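Local coordinates for centrosomal protein of 104 kDa (PDB 5LPI) that is required for ciliogenesis and for the structural integrity of the ciliary tip, represented here by its zinc finger array, at residues E6-N11 and G17-E22; L30-W33 and M38-R41; C42-Q47 and D66-C71; K119-L122 and G127-M130. All coordinates share one frame; numbering follows the deposited sequence.

In the fold
The four contacts come in order along the zinc finger array, whose four zinc ions are each held by three cysteines and a histidine. Interaction 1 precedes helix 27-35, and interaction 2 joins that helix to strand 39-41. Interaction 3 connects the second zinc site with strand 68-70, which leads into the third; interaction 4 closes the fourth site at the end of helix 115-123. Interaction 2 is the junction: its centre lies about 17 Å from that of interaction 3 and about 15 Å from that of interaction 4, touching them through Trp33 on Lys46 and Met38 on Leu122. Interactions 1 and 3, centres about 32 Å apart, mark the array's length.

Interaction 1: residues E6-N11 and G17-E22; sequences EHYLDN and GERSEE. Unlike the reference sequence in segment 17-22: Glu22 (reference Ser).
Arg19 reaches across to residues 6-11 and grips the carbonyl oxygen of Tyr8 end-on with both terminal nitrogens. NH2 makes the shorter bond to Tyr8 O, 2.7 Å, and NH1 the longer, 2.9 Å; the oxygen lies almost in the guanidinium plane, which fixes the rotation of the group. The same NH2 sits over one face of the Tyr8 ring, 3.3 Å from CE1, in a cation-pi contact with the two planes 61° apart. With CG anti to the backbone N (chi1 173°), the tyrosine ring is swung toward Arg19, bringing its face under NH2. Both segments are loops leading up to helix 27-35 in the first zinc finger of the array; His7 to Asp10 form a type I beta turn, and a hydrogen bond from His7 ND1 to Asp10 OD2, 3.2 Å, ties its ends. Backbone pairing is slight: Ser20 N donates to Asn11 O at 3.2 Å, and the same oxygen receives a CA-H contact from Arg19. Beyond this close-fitting part the contact is a loose surface one. A water accepts from Arg19 NH2 at 2.9 Å and reaches the Tyr8 hydroxyl only weakly, while Asn11 CG comes no nearer than 3.9 Å to Ser20 O.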
loop_
_atom_site.group_PDB
_atom_site.type_symbol
_atom_site.label_atom_id
_atom_site.label_comp_id
_atom_site.label_asym_id
_atom_site.label_seq_id
_atom_site.Cartn_x
_atom_site.Cartn_y
_atom_site.Cartn_z
ATOM N N GLU A 6 -26.100 8.508 11.384
ATOM C CA GLU A 6 -26.378 7.077 11.366
ATOM C C GLU A 6 -25.777 6.405 10.138
ATOM O O GLU A 6 -25.348 5.248 10.208
ATOM C CB GLU A 6 -27.893 6.858 11.428
ATOM C CG GLU A 6 -28.337 5.402 11.531
ATOM C CD GLU A 6 -29.834 5.259 11.769
ATOM O OE1 GLU A 6 -30.331 5.751 12.808
ATOM O OE2 GLU A 6 -30.517 4.666 10.908
ATOM N N HIS A 7 -25.709 7.117 9.016
ATOM C CA HIS A 7 -25.189 6.581 7.764
ATOM C C HIS A 7 -23.861 7.224 7.373
ATOM O O HIS A 7 -23.581 7.432 6.190
ATOM C CB HIS A 7 -26.218 6.754 6.652
ATOM C CG HIS A 7 -27.566 6.201 6.996
ATOM N ND1 HIS A 7 -27.898 4.877 6.799
ATOM C CD2 HIS A 7 -28.658 6.786 7.545
ATOM C CE1 HIS A 7 -29.139 4.672 7.203
ATOM N NE2 HIS A 7 -29.622 5.814 7.660
ATOM N N TYR A 8 -23.018 7.544 8.361
ATOM C CA TYR A 8 -21.732 8.169 8.057
ATOM C C TYR A 8 -20.775 7.179 7.394
ATOM O O TYR A 8 -19.992 7.561 6.515
ATOM C CB TYR A 8 -21.116 8.753 9.329
ATOM C CG TYR A 8 -19.701 9.273 9.161
ATOM C CD1 TYR A 8 -19.463 10.585 8.763
ATOM C CD2 TYR A 8 -18.602 8.457 9.415
ATOM C CE1 TYR A 8 -18.171 11.064 8.608
ATOM C CE2 TYR A 8 -17.306 8.925 9.256
ATOM C CZ TYR A 8 -17.096 10.228 8.854
ATOM O OH TYR A 8 -15.811 10.696 8.696
ATOM N N LEU A 9 -20.822 5.910 7.798
ATOM C CA LEU A 9 -19.961 4.880 7.228
ATOM C C LEU A 9 -20.480 4.331 5.901
ATOM O O LEU A 9 -19.931 3.342 5.406
ATOM C CB LEU A 9 -19.787 3.728 8.224
ATOM C CG LEU A 9 -19.220 4.102 9.596
ATOM C CD1 LEU A 9 -19.149 2.883 10.502
ATOM C CD2 LEU A 9 -17.852 4.752 9.453
ATOM N N ASP A 10 -21.502 4.950 5.314
ATOM C CA ASP A 10 -22.126 4.471 4.090
ATOM C C ASP A 10 -21.752 5.356 2.906
ATOM O O ASP A 10 -21.500 6.558 3.055
ATOM C CB ASP A 10 -23.652 4.417 4.243
ATOM C CG ASP A 10 -24.096 3.412 5.294
ATOM O OD1 ASP A 10 -23.232 2.689 5.836
ATOM O OD2 ASP A 10 -25.311 3.344 5.580
ATOM N N ASN A 11 -21.723 4.736 1.719
ATOM C CA ASN A 11 -21.310 5.393 0.475
ATOM C C ASN A 11 -19.901 5.975 0.580
ATOM O O ASN A 11 -19.563 6.939 -0.112
ATOM C CB ASN A 11 -22.308 6.477 0.056
ATOM C CG ASN A 11 -23.682 5.915 -0.240
ATOM O OD1 ASN A 11 -23.813 4.801 -0.751
ATOM N ND2 ASN A 11 -24.719 6.679 0.084
ATOM N N GLY A 17 -11.143 7.733 1.236
ATOM C CA GLY A 17 -12.020 8.761 1.766
ATOM C C GLY A 17 -13.118 9.220 0.828
ATOM O O GLY A 17 -14.054 9.884 1.282
ATOM N N GLU A 18 -13.039 8.884 -0.460
ATOM C CA GLU A 18 -14.026 9.358 -1.420
ATOM C C GLU A 18 -15.423 8.899 -1.032
ATOM O O GLU A 18 -15.617 7.793 -0.517
ATOM C CB GLU A 18 -13.700 8.847 -2.826
ATOM C CG GLU A 18 -12.688 9.678 -3.593
ATOM C CD GLU A 18 -12.562 9.237 -5.043
ATOM O OE1 GLU A 18 -13.498 8.577 -5.556
ATOM O OE2 GLU A 18 -11.523 9.546 -5.666
ATOM N N ARG A 19 -16.397 9.766 -1.285
ATOM C CA ARG A 19 -17.807 9.438 -1.164
ATOM C C ARG A 19 -18.456 9.579 -2.534
ATOM O O ARG A 19 -18.080 10.455 -3.318
ATOM C CB ARG A 19 -18.506 10.359 -0.149
ATOM C CG ARG A 19 -18.262 9.993 1.301
ATOM C CD ARG A 19 -18.954 10.984 2.253
ATOM N NE ARG A 19 -18.542 10.770 3.639
ATOM C CZ ARG A 19 -19.069 9.844 4.436
ATOM N NH1 ARG A 19 -20.033 9.050 3.989
ATOM N NH2 ARG A 19 -18.630 9.705 5.679
ATOM N N SER A 20 -19.423 8.717 -2.821
ATOM C CA SER A 20 -20.139 8.778 -4.091
ATOM C C SER A 20 -21.406 7.948 -3.977
ATOM O O SER A 20 -21.443 6.937 -3.269
ATOM C CB SER A 20 -19.274 8.275 -5.256
ATOM O OG SER A 20 -20.006 8.213 -6.472
ATOM N N GLU A 21 -22.454 8.396 -4.674
ATOM C CA GLU A 21 -23.689 7.623 -4.707
ATOM C C GLU A 21 -23.454 6.241 -5.303
ATOM O O GLU A 21 -24.047 5.256 -4.850
ATOM C CB GLU A 21 -24.768 8.388 -5.485
ATOM C CG GLU A 21 -24.542 8.517 -7.000
ATOM C CD GLU A 21 -23.410 9.466 -7.380
ATOM O OE1 GLU A 21 -22.797 10.076 -6.474
ATOM O OE2 GLU A 21 -23.135 9.600 -8.594
ATOM N N GLU A 22 -22.558 6.140 -6.287
ATOM C CA GLU A 22 -22.260 4.844 -6.879
ATOM C C GLU A 22 -21.542 3.909 -5.917
ATOM O O GLU A 22 -21.451 2.715 -6.211
ATOM C CB GLU A 22 -21.427 5.017 -8.151
ATOM C CG GLU A 22 -21.989 6.033 -9.140
ATOM C CD GLU A 22 -23.424 5.737 -9.557
ATOM O OE1 GLU A 22 -23.806 4.547 -9.618
ATOM O OE2 GLU A 22 -24.173 6.702 -9.825
HETATM O O HOH W 1 -16.513 11.726 5.536
#

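Interaction 2: residues L30-W33 and M38-R41; sequences LHYW and MLTR. With ZN (zinc ion), chain G.
Leu39, the first residue of the strand to meet helix 27-35, turns its side chain toward the helix and sets CD1 against Tyr32, 3.6 Å from Tyr32 CB. Leu39 CD1 lies oblique to the ring, against Tyr32 CB, CG and CD1, an apolar contact one residue on from His31, whose NE2 lies 2.1 Å from the zinc ion. Past Thr40, Arg41 turns back to make the polar half of the contact. NE and NH2 of Arg41 hold the carbonyl oxygen of Trp33 side-on. The NE bond to Trp33 O, 2.9 Å, is the better aligned, whereas NH2 donates to Trp33 O at 3.0 Å from above the carbonyl plane. At the same time the guanidinium lies flat on the indole, planes 12° apart, in a cation-pi stack with CZ 3.8 Å from the centroid of the five-membered ring. Arg41 CD lies over the six-membered ring, 3.6 Å from its centroid, as a CH-pi contact, and the bend at chi3 (-139°) beyond it carries NE and the guanidinium across the indole. An alanine at Trp33 would probably strip the guanidinium and CD of Arg41 of the flat surface they rest on. The helix carries His31 of the first zinc site, with Cys13, Cys16 and Cys36, and the strand leads into Cys42 of the second, so the contact joins successive fingers. Strand 39-41 pairs antiparallel with strand 48-50, whose Val48 touches both Trp33 and Leu39; the Tyr32 ring meets Phe15 edge-to-face, and Met38 packs on Leu122 and Met123 of helix 115-123.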
loop_
_atom_site.group_PDB
_atom_site.type_symbol
_atom_site.label_atom_id
_atom_site.label_comp_id
_atom_site.label_asym_id
_atom_site.label_seq_id
_atom_site.Cartn_x
_atom_site.Cartn_y
_atom_site.Cartn_z
ATOM N N LEU A 30 -16.117 -2.849 -6.847
ATOM C CA LEU A 30 -15.526 -2.492 -8.130
ATOM C C LEU A 30 -14.514 -1.367 -7.960
ATOM O O LEU A 30 -13.457 -1.366 -8.608
ATOM C CB LEU A 30 -16.630 -2.100 -9.109
ATOM C CG LEU A 30 -16.251 -1.747 -10.544
ATOM C CD1 LEU A 30 -15.408 -2.856 -11.191
ATOM C CD2 LEU A 30 -17.526 -1.531 -11.327
ATOM N N HIS A 31 -14.836 -0.400 -7.096
ATOM C CA HIS A 31 -13.893 0.644 -6.716
ATOM C C HIS A 31 -12.555 0.066 -6.256
ATOM O O HIS A 31 -11.495 0.472 -6.746
ATOM C CB HIS A 31 -14.521 1.516 -5.612
ATOM C CG HIS A 31 -13.628 2.620 -5.140
ATOM N ND1 HIS A 31 -13.288 3.690 -5.938
ATOM C CD2 HIS A 31 -13.007 2.821 -3.954
ATOM C CE1 HIS A 31 -12.499 4.507 -5.264
ATOM N NE2 HIS A 31 -12.311 3.999 -4.062
ATOM N N TYR A 32 -12.580 -0.877 -5.308
ATOM C CA TYR A 32 -11.329 -1.441 -4.805
ATOM C C TYR A 32 -10.597 -2.205 -5.899
ATOM O O TYR A 32 -9.363 -2.176 -5.975
ATOM C CB TYR A 32 -11.572 -2.388 -3.633
ATOM C CG TYR A 32 -12.457 -1.893 -2.494
ATOM C CD1 TYR A 32 -12.390 -0.583 -2.029
ATOM C CD2 TYR A 32 -13.345 -2.767 -1.868
ATOM C CE1 TYR A 32 -13.214 -0.154 -0.970
ATOM C CE2 TYR A 32 -14.161 -2.351 -0.814
ATOM C CZ TYR A 32 -14.089 -1.041 -0.372
ATOM O OH TYR A 32 -14.905 -0.633 0.669
ATOM N N TRP A 33 -11.344 -2.934 -6.729
ATOM C CA TRP A 33 -10.729 -3.826 -7.704
ATOM C C TRP A 33 -9.999 -3.044 -8.791
ATOM O O TRP A 33 -8.958 -3.500 -9.282
ATOM C CB TRP A 33 -11.805 -4.735 -8.312
ATOM C CG TRP A 33 -11.312 -5.714 -9.332
ATOM C CD1 TRP A 33 -11.699 -5.793 -10.642
ATOM C CD2 TRP A 33 -10.363 -6.778 -9.131
ATOM N NE1 TRP A 33 -11.049 -6.832 -11.259
ATOM C CE2 TRP A 33 -10.229 -7.455 -10.360
ATOM C CE3 TRP A 33 -9.633 -7.233 -8.029
ATOM C CZ2 TRP A 33 -9.374 -8.542 -10.525
ATOM C CZ3 TRP A 33 -8.791 -8.318 -8.189
ATOM C CH2 TRP A 33 -8.671 -8.964 -9.430
ATOM N N MET A 38 -5.482 4.189 -3.246
ATOM C CA MET A 38 -4.770 3.713 -2.068
ATOM C C MET A 38 -4.543 2.209 -2.080
ATOM O O MET A 38 -3.823 1.684 -1.213
ATOM C CB MET A 38 -5.532 4.106 -0.806
ATOM C CG MET A 38 -5.750 5.609 -0.669
ATOM S SD MET A 38 -4.192 6.510 -0.450
ATOM C CE MET A 38 -3.611 5.717 1.050
ATOM N N LEU A 39 -5.125 1.508 -3.039
ATOM C CA LEU A 39 -5.054 0.061 -3.098
ATOM C C LEU A 39 -4.338 -0.370 -4.369
ATOM O O LEU A 39 -4.198 0.397 -5.330
ATOM C CB LEU A 39 -6.463 -0.558 -3.059
ATOM C CG LEU A 39 -7.408 -0.030 -1.986
ATOM C CD1 LEU A 39 -8.801 -0.664 -2.158
ATOM C CD2 LEU A 39 -6.868 -0.285 -0.574
ATOM N N THR A 40 -3.890 -1.621 -4.354
ATOM C CA THR A 40 -3.270 -2.238 -5.511
ATOM C C THR A 40 -3.710 -3.695 -5.561
ATOM O O THR A 40 -4.111 -4.273 -4.549
ATOM C CB THR A 40 -1.735 -2.110 -5.444
ATOM O OG1 THR A 40 -1.179 -2.551 -6.673
ATOM C CG2 THR A 40 -1.155 -2.968 -4.323
ATOM N N ARG A 41 -3.661 -4.287 -6.749
ATOM C CA ARG A 41 -3.826 -5.730 -6.873
ATOM C C ARG A 41 -2.475 -6.399 -6.700
ATOM O O ARG A 41 -1.548 -6.115 -7.460
ATOM C CB ARG A 41 -4.381 -6.127 -8.240
ATOM C CG ARG A 41 -5.851 -6.061 -8.400
ATOM C CD ARG A 41 -6.209 -6.473 -9.832
ATOM N NE ARG A 41 -7.252 -5.610 -10.348
ATOM C CZ ARG A 41 -7.578 -5.508 -11.626
ATOM N NH1 ARG A 41 -6.937 -6.229 -12.539
ATOM N NH2 ARG A 41 -8.541 -4.683 -11.975
HETATM ZN ZN ZN G . -10.993 4.408 -2.438
#

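Interaction 3: residues C42-Q47 and D66-C71; sequences CDHCKQ and DGFGKC. With ZN (zinc ion), chain F; ZN (zinc ion), chain E.
Phe68 directs the edge of its ring at the face of the His44 imidazole, a T-shaped (edge-to-face) pair with planes at 73° and centroids 4.9 Å apart. CZ of Phe68 is the atom that touches: it stands 3.5 Å above the imidazole plane, over the centre of the ring, and is 3.6 Å from His44 NE2. With CG anti to the carbonyl carbon (chi1 -51°) the imidazole swings toward Phe68, and chi2 (-73°) sets its face to the phenyl edge. His44 sits between Cys42 and Cys45, the CxxC pair of the second zinc site, whose sulfurs bind the ion at 2.3 Å for Cys42 SG and 2.4 Å for Cys45 SG; His57 and Cys62 complete it. Phe68 begins strand 68-70, which runs on to Cys71 of the third zinc site, so the aromatic pair bridges two successive fingers. An alanine in place of His44 would probably open a gap in front of Phe68 CZ and deprive its ring edge of an aromatic partner between the fingers. Around the pair, Leu58 of helix 54-60 touches both side chains, and Phe79 stacks on Phe68 while meeting His44 nearly at a right angle. Within the CxxC loop, Cys45 SG also accepts from Gln47 N at 3.4 Å.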
loop_
_atom_site.group_PDB
_atom_site.type_symbol
_atom_site.label_atom_id
_atom_site.label_comp_id
_atom_site.label_asym_id
_atom_site.label_seq_id
_atom_site.Cartn_x
_atom_site.Cartn_y
_atom_site.Cartn_z
ATOM N N CYS A 42 -2.376 -7.336 -5.766
ATOM C CA CYS A 42 -1.129 -8.092 -5.651
ATOM C C CYS A 42 -0.909 -8.928 -6.906
ATOM O O CYS A 42 -1.752 -9.762 -7.257
ATOM C CB CYS A 42 -1.157 -8.992 -4.420
ATOM S SG CYS A 42 0.359 -9.937 -4.267
ATOM N N ASP A 43 0.219 -8.722 -7.590
ATOM C CA ASP A 43 0.439 -9.488 -8.817
ATOM C C ASP A 43 0.659 -10.973 -8.526
ATOM O O ASP A 43 0.442 -11.809 -9.408
ATOM C CB ASP A 43 1.632 -8.924 -9.595
ATOM C CG ASP A 43 1.700 -9.435 -11.039
ATOM O OD1 ASP A 43 0.663 -9.871 -11.594
ATOM O OD2 ASP A 43 2.805 -9.393 -11.626
ATOM N N HIS A 44 1.036 -11.321 -7.297
ATOM C CA HIS A 44 1.394 -12.698 -6.991
ATOM C C HIS A 44 0.181 -13.554 -6.635
ATOM O O HIS A 44 0.106 -14.710 -7.059
ATOM C CB HIS A 44 2.440 -12.684 -5.874
ATOM C CG HIS A 44 3.585 -11.768 -6.174
ATOM N ND1 HIS A 44 4.540 -12.068 -7.119
ATOM C CD2 HIS A 44 3.863 -10.514 -5.741
ATOM C CE1 HIS A 44 5.398 -11.064 -7.209
ATOM N NE2 HIS A 44 4.999 -10.102 -6.395
ATOM N N CYS A 45 -0.797 -12.991 -5.912
ATOM C CA CYS A 45 -1.969 -13.731 -5.478
ATOM C C CYS A 45 -3.272 -13.203 -6.057
ATOM O O CYS A 45 -4.317 -13.848 -5.876
ATOM C CB CYS A 45 -2.058 -13.721 -3.943
ATOM S SG CYS A 45 -2.575 -12.138 -3.264
ATOM N N LYS A 46 -3.242 -12.060 -6.738
ATOM C CA LYS A 46 -4.368 -11.388 -7.396
ATOM C C LYS A 46 -5.398 -10.822 -6.422
ATOM O O LYS A 46 -6.506 -10.453 -6.848
ATOM C CB LYS A 46 -5.073 -12.290 -8.426
ATOM C CG LYS A 46 -4.113 -13.080 -9.325
ATOM C CD LYS A 46 -3.126 -12.211 -10.090
ATOM C CE LYS A 46 -2.211 -13.078 -10.969
ATOM N NZ LYS A 46 -1.283 -12.244 -11.785
ATOM N N GLN A 47 -5.072 -10.718 -5.136
ATOM C CA GLN A 47 -5.943 -10.062 -4.173
ATOM C C GLN A 47 -5.681 -8.558 -4.172
ATOM O O GLN A 47 -4.574 -8.117 -4.474
ATOM C CB GLN A 47 -5.702 -10.599 -2.765
ATOM C CG GLN A 47 -5.993 -12.072 -2.620
ATOM C CD GLN A 47 -7.461 -12.335 -2.422
ATOM O OE1 GLN A 47 -8.128 -12.842 -3.315
ATOM N NE2 GLN A 47 -7.979 -11.980 -1.248
ATOM N N ASP A 66 5.586 -17.527 1.189
ATOM C CA ASP A 66 6.770 -18.354 1.409
ATOM C C ASP A 66 7.821 -18.165 0.324
ATOM O O ASP A 66 8.927 -18.689 0.466
ATOM C CB ASP A 66 6.386 -19.839 1.505
ATOM C CG ASP A 66 5.451 -20.136 2.675
ATOM O OD1 ASP A 66 5.489 -19.413 3.689
ATOM O OD2 ASP A 66 4.674 -21.107 2.580
ATOM N N GLY A 67 7.506 -17.455 -0.755
ATOM C CA GLY A 67 8.501 -17.132 -1.754
ATOM C C GLY A 67 9.205 -15.803 -1.548
ATOM O O GLY A 67 9.993 -15.401 -2.410
ATOM N N PHE A 68 8.931 -15.100 -0.447
ATOM C CA PHE A 68 9.546 -13.807 -0.162
ATOM C C PHE A 68 10.314 -13.835 1.149
ATOM O O PHE A 68 9.962 -14.564 2.079
ATOM C CB PHE A 68 8.500 -12.689 -0.079
ATOM C CG PHE A 68 7.774 -12.460 -1.366
ATOM C CD1 PHE A 68 8.422 -11.892 -2.448
ATOM C CD2 PHE A 68 6.445 -12.827 -1.505
ATOM C CE1 PHE A 68 7.746 -11.677 -3.662
ATOM C CE2 PHE A 68 5.766 -12.612 -2.701
ATOM C CZ PHE A 68 6.425 -12.044 -3.786
ATOM N N GLY A 69 11.352 -12.998 1.224
ATOM C CA GLY A 69 12.002 -12.704 2.480
ATOM C C GLY A 69 12.191 -11.206 2.628
ATOM O O GLY A 69 12.136 -10.449 1.657
ATOM N N LYS A 70 12.410 -10.782 3.874
ATOM C CA LYS A 70 12.505 -9.366 4.202
ATOM C C LYS A 70 13.961 -8.932 4.146
ATOM O O LYS A 70 14.818 -9.537 4.801
ATOM C CB LYS A 70 11.929 -9.085 5.588
ATOM C CG LYS A 70 12.053 -7.632 6.029
ATOM C CD LYS A 70 11.302 -7.411 7.327
ATOM C CE LYS A 70 11.249 -5.944 7.701
ATOM N NZ LYS A 70 10.758 -5.757 9.096
ATOM N N CYS A 71 14.249 -7.901 3.358
ATOM C CA CYS A 71 15.575 -7.307 3.429
ATOM C C CYS A 71 15.657 -6.448 4.678
ATOM O O CYS A 71 14.885 -5.493 4.833
ATOM C CB CYS A 71 15.889 -6.468 2.194
ATOM S SG CYS A 71 17.419 -5.490 2.457
HETATM ZN ZN ZN F . -0.427 -11.324 -2.569
HETATM ZN ZN ZN E . 16.931 -4.086 0.572
#

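Interaction 4: residues K119-L122 and G127-M130; sequences KAHL and GCTM. With ZN (zinc ion), chain H.
His121 presents one face of its imidazole to Cys128, whose CA stands 3.7 Å above the ring plane, offset toward the rim, and whose CB comes within 3.3 Å of His121 NE2. Both side chains end on the same zinc ion, with bonds of 2.1 Å from His121 NE2 and 2.3 Å from Cys128 SG. Two extended first torsions put them there: the ring of His121 (chi1 -180°) and the sulfur of Cys128 (chi1 -170°) each lie opposite their own backbone nitrogen. With both groups on one ion, the sulfur sits oblique to the imidazole, not over it. On the backbone, Cys128 N donates to His121 O at 2.8 Å, fastening the loop after helix 115-123 to the last turns of the helix. Gly127 CA sits close to His121 O, with a CA-H contact; a CB here would run into that oxygen. Leu122 adds a looser apolar touch, its CD2 4.2 Å from Cys128 CB. Phe111 stacks on the His121 ring, and Cys104 and Cys107 complete the site of three cysteines and one histidine. Cys128 SG also accepts from Met130 N at 3.4 Å, a bond that would probably ease the negative charge of a zinc-bound thiolate; metal and backbone together thus tie the loop carrying Cys128 back onto helix 115-123, closing the fourth finger.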
loop_
_atom_site.group_PDB
_atom_site.type_symbol
_atom_site.label_atom_id
_atom_site.label_comp_id
_atom_site.label_asym_id
_atom_site.label_seq_id
_atom_site.Cartn_x
_atom_site.Cartn_y
_atom_site.Cartn_z
ATOM N N LYS A 119 -1.995 9.357 2.196
ATOM C CA LYS A 119 -2.929 9.835 1.183
ATOM C C LYS A 119 -2.274 10.859 0.268
ATOM O O LYS A 119 -2.441 10.801 -0.953
ATOM C CB LYS A 119 -4.178 10.427 1.846
ATOM C CG LYS A 119 -5.112 9.386 2.452
ATOM C CD LYS A 119 -6.462 10.035 2.795
ATOM C CE LYS A 119 -7.479 9.017 3.300
ATOM N NZ LYS A 119 -7.146 8.534 4.670
ATOM N N ALA A 120 -1.517 11.802 0.838
ATOM C CA ALA A 120 -0.902 12.830 0.003
ATOM C C ALA A 120 0.143 12.231 -0.934
ATOM O O ALA A 120 0.274 12.655 -2.091
ATOM C CB ALA A 120 -0.294 13.921 0.885
ATOM N N HIS A 121 0.898 11.243 -0.456
ATOM C CA HIS A 121 1.883 10.599 -1.320
ATOM C C HIS A 121 1.217 9.846 -2.465
ATOM O O HIS A 121 1.588 10.007 -3.630
ATOM C CB HIS A 121 2.746 9.641 -0.509
ATOM C CG HIS A 121 3.785 8.950 -1.333
ATOM N ND1 HIS A 121 4.964 9.559 -1.702
ATOM C CD2 HIS A 121 3.806 7.716 -1.892
ATOM C CE1 HIS A 121 5.675 8.726 -2.440
ATOM N NE2 HIS A 121 4.998 7.599 -2.563
ATOM N N LEU A 122 0.228 9.020 -2.151
ATOM C CA LEU A 122 -0.324 8.118 -3.161
ATOM C C LEU A 122 -1.326 8.806 -4.088
ATOM O O LEU A 122 -1.439 8.428 -5.258
ATOM C CB LEU A 122 -0.961 6.914 -2.471
ATOM C CG LEU A 122 0.068 5.967 -1.834
ATOM C CD1 LEU A 122 -0.626 4.861 -1.058
ATOM C CD2 LEU A 122 0.994 5.367 -2.904
ATOM N N GLY A 127 3.013 13.473 -6.396
ATOM C CA GLY A 127 3.360 12.523 -5.360
ATOM C C GLY A 127 4.041 11.298 -5.932
ATOM O O GLY A 127 5.051 11.422 -6.633
ATOM N N CYS A 128 3.479 10.116 -5.667
ATOM C CA CYS A 128 4.106 8.863 -6.069
ATOM C C CYS A 128 4.125 8.730 -7.588
ATOM O O CYS A 128 3.101 8.898 -8.252
ATOM C CB CYS A 128 3.370 7.672 -5.451
ATOM S SG CYS A 128 4.259 6.108 -5.682
ATOM N N THR A 129 5.291 8.422 -8.137
ATOM C CA THR A 129 5.433 8.209 -9.569
ATOM C C THR A 129 5.214 6.761 -9.977
ATOM O O THR A 129 5.233 6.461 -11.173
ATOM C CB THR A 129 6.827 8.629 -10.024
ATOM O OG1 THR A 129 7.767 7.674 -9.521
ATOM C CG2 THR A 129 7.174 9.997 -9.467
ATOM N N MET A 130 5.036 5.853 -9.022
ATOM C CA MET A 130 4.960 4.433 -9.329
ATOM C C MET A 130 3.582 3.852 -9.026
ATOM O O MET A 130 3.429 2.631 -9.008
ATOM C CB MET A 130 6.047 3.667 -8.562
ATOM C CG MET A 130 7.475 3.995 -8.993
ATOM S SD MET A 130 7.735 3.632 -10.747
ATOM C CE MET A 130 7.601 1.847 -10.753
HETATM ZN ZN ZN H . 5.511 5.982 -3.771
#